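Local coordinates for protein acidocalcisomal pyrophosphatase (Trypanosoma brucei brucei, PDB 5C5V) that probably hydrolyses inorganic pyrophosphate to orthophosphate with magnesium as cofactor, and here binds imidodiphosphate together with magnesium ions, at residues 293-296 / 297-300; 248-252 / 253-257. One frame throughout, in Å; residues are numbered along the deposited sequence.

In the fold
Contact 1 (293-296 / 297-300) and contact 2 (248-252 / 253-257) both reach the imidodiphosphate in the pyrophosphatase active site, and their centres lie about 13 Å apart. Contact 2 is the end of the hairpin formed by strands 238-251 and 254-263, and its D251 and D256 bind magnesium. Contact 1 follows later in the chain, in the stretch that leads from helix 285-295 into the following loop, and grips the P1 phosphoryl group of the ligand through Y296 and K297. The two meet directly: K297 NZ lies 2.7 Å from D251 OD2 in a salt bridge, joining a phosphate-binding lysine to a metal-binding carboxylate. F293 and Y296 also pack on M249 of the hairpin strand.

Contact 1. Residues 293-296 / 297-300; sequences FRVY and KICQ. With 2PN (imidodiphosphoric acid), chain C.
K297 lies along one face of the ring of the residue before it, Y296. Its CG stands 3.8 Å from the ring centroid and only 10° off the normal, a CH-pi contact over the middle of that face. Beyond CG the lysine chain is fully extended, running alongside the tyrosine in the same direction, so both polar ends arrive at one phosphoryl group. K297 NZ donates to O2 of the imidodiphosphate at 2.8 Å, and the same NZ forms a salt bridge with D251. Y296 OH donates to O3 of the ligand at 2.6 Å; O3 lies in the plane of the ring, at its edge. The tyrosine reaches this position with CG between its backbone N and carbonyl carbon (chi1 74°). The backbone N of K297 gives its hydrogen to a water that in turn donates to R294 O.

At I298 the chain turns: its N donates to V295 O at 3.0 Å, approaching from above the carbonyl plane, 46° out of it. A second water also donates to V295 O, which thus accepts two hydrogens. The tip of the isoleucine, CD1, lies 4.2 Å from V295 CB, an apolar touch at the surface. C299 continues the short 3-10 segment, and C299 SG rests 3.5 Å from Y296 O. Q300 closes this segment through its N, bonded to K297 O at 2.9 Å.

The whole is a turn that leads the chain out of helix 285-295 before strand 306-307. R294 forms a salt bridge with E291 one turn back in that helix, and W292 stacks on Y296. F293 and Y296 pack on M249 of strand 238-251, and Y296 also touches D251, which sets this stretch against the hairpin strand.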
loop_
_atom_site.group_PDB
_atom_site.type_symbol
_atom_site.label_atom_id
_atom_site.label_comp_id
_atom_site.label_asym_id
_atom_site.label_seq_id
_atom_site.Cartn_x
_atom_site.Cartn_y
_atom_site.Cartn_z
ATOM N N PHE A 293 13.871 -17.038 17.688
ATOM C CA PHE A 293 15.111 -16.741 18.409
ATOM C C PHE A 293 15.181 -17.472 19.735
ATOM O O PHE A 293 16.276 -17.729 20.241
ATOM C CB PHE A 293 15.283 -15.236 18.628
ATOM C CG PHE A 293 15.783 -14.514 17.418
ATOM C CD1 PHE A 293 17.019 -14.841 16.868
ATOM C CD2 PHE A 293 15.029 -13.522 16.819
ATOM C CE1 PHE A 293 17.490 -14.198 15.739
ATOM C CE2 PHE A 293 15.494 -12.874 15.689
ATOM C CZ PHE A 293 16.727 -13.215 15.148
ATOM N N ARG A 294 14.021 -17.842 20.279
ATOM C CA ARG A 294 14.002 -18.586 21.528
ATOM C C ARG A 294 14.599 -19.973 21.332
ATOM O O ARG A 294 15.442 -20.405 22.123
ATOM C CB ARG A 294 12.577 -18.723 22.085
ATOM C CG ARG A 294 12.539 -19.415 23.459
ATOM C CD ARG A 294 11.123 -19.627 23.996
ATOM N NE ARG A 294 10.420 -20.668 23.257
ATOM C CZ ARG A 294 10.467 -21.962 23.571
ATOM N NH1 ARG A 294 11.171 -22.380 24.621
ATOM N NH2 ARG A 294 9.802 -22.843 22.841
ATOM N N VAL A 295 14.217 -20.644 20.247
ATOM C CA VAL A 295 14.515 -22.067 20.110
ATOM C C VAL A 295 15.565 -22.445 19.065
ATOM O O VAL A 295 15.980 -23.607 19.024
ATOM C CB VAL A 295 13.233 -22.873 19.743
ATOM C CG1 VAL A 295 12.108 -22.565 20.706
ATOM C CG2 VAL A 295 12.797 -22.588 18.302
ATOM N N TYR A 296 16.005 -21.500 18.229
ATOM C CA TYR A 296 16.731 -21.901 17.017
ATOM C C TYR A 296 18.045 -22.639 17.264
ATOM O O TYR A 296 18.453 -23.433 16.435
ATOM C CB TYR A 296 16.973 -20.689 16.099
ATOM C CG TYR A 296 18.043 -19.682 16.510
ATOM C CD1 TYR A 296 19.150 -19.455 15.700
ATOM C CD2 TYR A 296 17.916 -18.925 17.672
ATOM C CE1 TYR A 296 20.132 -18.504 16.044
ATOM C CE2 TYR A 296 18.897 -17.986 18.039
ATOM C CZ TYR A 296 19.993 -17.777 17.212
ATOM O OH TYR A 296 20.939 -16.858 17.559
ATOM N N LYS A 297 18.685 -22.424 18.406
ATOM C CA LYS A 297 19.962 -23.090 18.656
ATOM C C LYS A 297 19.823 -24.442 19.357
ATOM O O LYS A 297 20.796 -25.184 19.470
ATOM C CB LYS A 297 20.890 -22.179 19.476
ATOM C CG LYS A 297 21.454 -20.990 18.680
ATOM C CD LYS A 297 22.343 -20.095 19.551
ATOM C CE LYS A 297 22.816 -18.851 18.786
ATOM N NZ LYS A 297 23.746 -17.974 19.574
ATOM N N ILE A 298 18.619 -24.763 19.819
ATOM C CA ILE A 298 18.398 -25.996 20.568
ATOM C C ILE A 298 18.717 -27.222 19.719
ATOM O O ILE A 298 19.349 -28.164 20.193
ATOM C CB ILE A 298 16.953 -26.092 21.094
ATOM C CG1 ILE A 298 16.717 -25.032 22.170
ATOM C CG2 ILE A 298 16.692 -27.474 21.666
ATOM C CD1 ILE A 298 15.298 -24.986 22.695
ATOM N N CYS A 299 18.295 -27.199 18.458
ATOM C CA CYS A 299 18.585 -28.299 17.541
ATOM C C CYS A 299 20.078 -28.396 17.228
ATOM O O CYS A 299 20.523 -29.365 16.611
ATOM C CB CYS A 299 17.795 -28.126 16.235
ATOM S SG CYS A 299 18.354 -26.734 15.184
ATOM N N GLN A 300 20.850 -27.410 17.685
ATOM C CA GLN A 300 22.297 -27.370 17.446
ATOM C C GLN A 300 23.096 -27.733 18.686
ATOM O O GLN A 300 24.317 -27.730 18.660
ATOM C CB GLN A 300 22.736 -25.980 16.976
ATOM C CG GLN A 300 22.226 -25.551 15.615
ATOM C CD GLN A 300 23.144 -25.980 14.479
ATOM O OE1 GLN A 300 23.637 -27.115 14.443
ATOM N NE2 GLN A 300 23.381 -25.067 13.542
HETATM P P1 2PN C . 24.111 -15.726 16.663
HETATM O O1 2PN C . 25.557 -16.116 16.260
HETATM O O2 2PN C . 24.071 -15.528 18.202
HETATM O O3 2PN C . 23.129 -16.818 16.153
HETATM N N1 2PN C . 23.698 -14.346 15.889
HETATM P P2 2PN C . 24.317 -12.867 16.224
HETATM O O4 2PN C . 25.888 -12.899 16.178
HETATM O O5 2PN C . 23.876 -12.511 17.630
HETATM O O6 2PN C . 23.820 -11.886 15.257
HETATM O O HOH W 1 18.060 -21.255 20.954
HETATM O O HOH W 2 16.208 -26.035 17.761
#

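Contact 2. Residues 248-252 / 253-257; sequences GMIDE and GKMDW. With MG (magnesium ion), chain D; MG (magnesium ion), chain E; 2PN (imidodiphosphoric acid), chain C.
D251 and D256 both turn CG anti to the backbone N, with chi1 at -174° and -155°, which lays their carboxylates side by side and pointing the same way, their planes 24° apart. The two OD2 atoms are not bonded to each other; they share one magnesium ion, at 2.3 Å from D251 OD2 and 2.0 Å from D256 OD2. O2 and O5 of the imidodiphosphate and two waters complete its six ligands. D256 uses its other oxygen, OD1, for a second magnesium at 2.0 Å, whose site also includes D219 and D224. K297 forms a salt bridge with D251 from beyond the hairpin.

The backbone bonds hold the two strands in register. A type I' turn from D251 to K254 closes the hairpin, with D251 N bonded to K254 O in the carbonyl plane and K254 N returning a bond to D251 O. Further along, D256 N donates to M249 O at 2.8 Å, holding the second aspartate against the opposite strand. On the face of the sheet turned away from D251, the side chains of I250 and M255 touch through CD1 and CE, and M255 CE also lies 3.6 Å above the plane of the W257 ring, over its centre.

The imidodiphosphate chelates the first magnesium through O2 on P1 and O5 on P2, and O5 bridges the two ions. Such double coordination would draw electron density from P2, consistent with metal-assisted attack on a diphosphate, here represented by its imido analogue.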
loop_
_atom_site.group_PDB
_atom_site.type_symbol
_atom_site.label_atom_id
_atom_site.label_comp_id
_atom_site.label_asym_id
_atom_site.label_seq_id
_atom_site.Cartn_x
_atom_site.Cartn_y
_atom_site.Cartn_z
ATOM N N GLY A 248 14.450 -8.103 24.176
ATOM C CA GLY A 248 15.581 -8.261 25.076
ATOM C C GLY A 248 16.129 -9.675 25.159
ATOM O O GLY A 248 16.192 -10.266 26.234
ATOM N N MET A 249 16.564 -10.210 24.030
ATOM C CA MET A 249 17.147 -11.540 23.997
ATOM C C MET A 249 18.461 -11.622 24.771
ATOM O O MET A 249 19.367 -10.805 24.560
ATOM C CB MET A 249 17.389 -11.957 22.550
ATOM C CG MET A 249 18.061 -13.303 22.395
ATOM S SD MET A 249 18.200 -13.733 20.647
ATOM C CE MET A 249 19.076 -15.303 20.746
ATOM N N ILE A 250 18.557 -12.609 25.662
ATOM C CA ILE A 250 19.813 -12.971 26.322
ATOM C C ILE A 250 20.305 -14.284 25.703
ATOM O O ILE A 250 19.690 -15.327 25.884
ATOM C CB ILE A 250 19.651 -13.166 27.855
ATOM C CG1 ILE A 250 18.790 -12.069 28.476
ATOM C CG2 ILE A 250 21.011 -13.261 28.550
ATOM C CD1 ILE A 250 19.293 -10.717 28.207
ATOM N N ASP A 251 21.419 -14.231 24.990
ATOM C CA ASP A 251 21.906 -15.354 24.196
ATOM C C ASP A 251 23.207 -15.919 24.781
ATOM O O ASP A 251 24.236 -15.233 24.773
ATOM C CB ASP A 251 22.109 -14.886 22.742
ATOM C CG ASP A 251 22.483 -16.014 21.801
ATOM O OD1 ASP A 251 22.540 -17.174 22.262
ATOM O OD2 ASP A 251 22.726 -15.741 20.603
ATOM N N GLU A 252 23.171 -17.148 25.298
ATOM C CA GLU A 252 24.374 -17.753 25.895
ATOM C C GLU A 252 24.998 -16.850 26.968
ATOM O O GLU A 252 26.215 -16.698 27.035
ATOM C CB GLU A 252 25.416 -18.065 24.807
ATOM C CG GLU A 252 24.974 -19.124 23.780
ATOM C CD GLU A 252 25.654 -18.968 22.403
ATOM O OE1 GLU A 252 26.313 -17.933 22.146
ATOM O OE2 GLU A 252 25.538 -19.888 21.564
ATOM N N GLY A 253 24.165 -16.213 27.778
ATOM C CA GLY A 253 24.665 -15.390 28.861
ATOM C C GLY A 253 25.073 -13.969 28.472
ATOM O O GLY A 253 25.591 -13.241 29.310
ATOM N N LYS A 254 24.841 -13.564 27.224
ATOM C CA LYS A 254 25.205 -12.210 26.795
ATOM C C LYS A 254 23.964 -11.426 26.355
ATOM O O LYS A 254 23.044 -11.999 25.779
ATOM C CB LYS A 254 26.188 -12.237 25.615
ATOM C CG LYS A 254 27.250 -13.316 25.616
ATOM C CD LYS A 254 28.254 -13.211 26.719
ATOM C CE LYS A 254 29.248 -14.360 26.575
ATOM N NZ LYS A 254 29.832 -14.408 25.197
ATOM N N MET A 255 23.945 -10.117 26.603
ATOM C CA MET A 255 22.857 -9.264 26.119
ATOM C C MET A 255 22.886 -9.235 24.593
ATOM O O MET A 255 23.926 -9.031 23.974
ATOM C CB MET A 255 22.958 -7.845 26.678
ATOM C CG MET A 255 21.651 -7.064 26.630
ATOM S SD MET A 255 20.427 -7.678 27.824
ATOM C CE MET A 255 18.988 -7.862 26.766
ATOM N N ASP A 256 21.740 -9.473 23.978
ATOM C CA ASP A 256 21.699 -9.660 22.539
ATOM C C ASP A 256 20.396 -9.111 21.982
ATOM O O ASP A 256 19.626 -9.835 21.344
ATOM C CB ASP A 256 21.874 -11.139 22.211
ATOM C CG ASP A 256 22.429 -11.367 20.837
ATOM O OD1 ASP A 256 22.957 -10.400 20.234
ATOM O OD2 ASP A 256 22.355 -12.524 20.359
ATOM N N TRP A 257 20.163 -7.824 22.249
ATOM C CA TRP A 257 18.982 -7.111 21.783
ATOM C C TRP A 257 18.678 -7.431 20.345
ATOM O O TRP A 257 19.582 -7.509 19.518
ATOM C CB TRP A 257 19.155 -5.595 21.899
ATOM C CG TRP A 257 19.408 -5.064 23.263
ATOM C CD1 TRP A 257 20.594 -4.598 23.750
ATOM C CD2 TRP A 257 18.452 -4.907 24.320
ATOM N NE1 TRP A 257 20.440 -4.166 25.047
ATOM C CE2 TRP A 257 19.135 -4.342 25.422
ATOM C CE3 TRP A 257 17.087 -5.187 24.444
ATOM C CZ2 TRP A 257 18.503 -4.051 26.625
ATOM C CZ3 TRP A 257 16.457 -4.901 25.641
ATOM C CH2 TRP A 257 17.166 -4.337 26.717
HETATM MG MG MG D . 23.171 -13.972 19.260
HETATM MG MG MG E . 24.007 -10.623 18.507
HETATM P P1 2PN C . 24.111 -15.726 16.663
HETATM O O1 2PN C . 25.557 -16.116 16.260
HETATM O O2 2PN C . 24.071 -15.528 18.202
HETATM O O3 2PN C . 23.129 -16.818 16.153
HETATM N N1 2PN C . 23.698 -14.346 15.889
HETATM P P2 2PN C . 24.317 -12.867 16.224
HETATM O O4 2PN C . 25.888 -12.899 16.178
HETATM O O5 2PN C . 23.876 -12.511 17.630
HETATM O O6 2PN C . 23.820 -11.886 15.257
HETATM O O HOH W 3 21.382 -17.086 28.166
HETATM O O HOH W 4 25.144 -13.715 20.271
HETATM O O HOH W 5 21.459 -14.240 18.104
HETATM O O HOH W 6 24.544 -8.492 18.779
HETATM O O HOH W 7 25.453 -10.567 17.233
#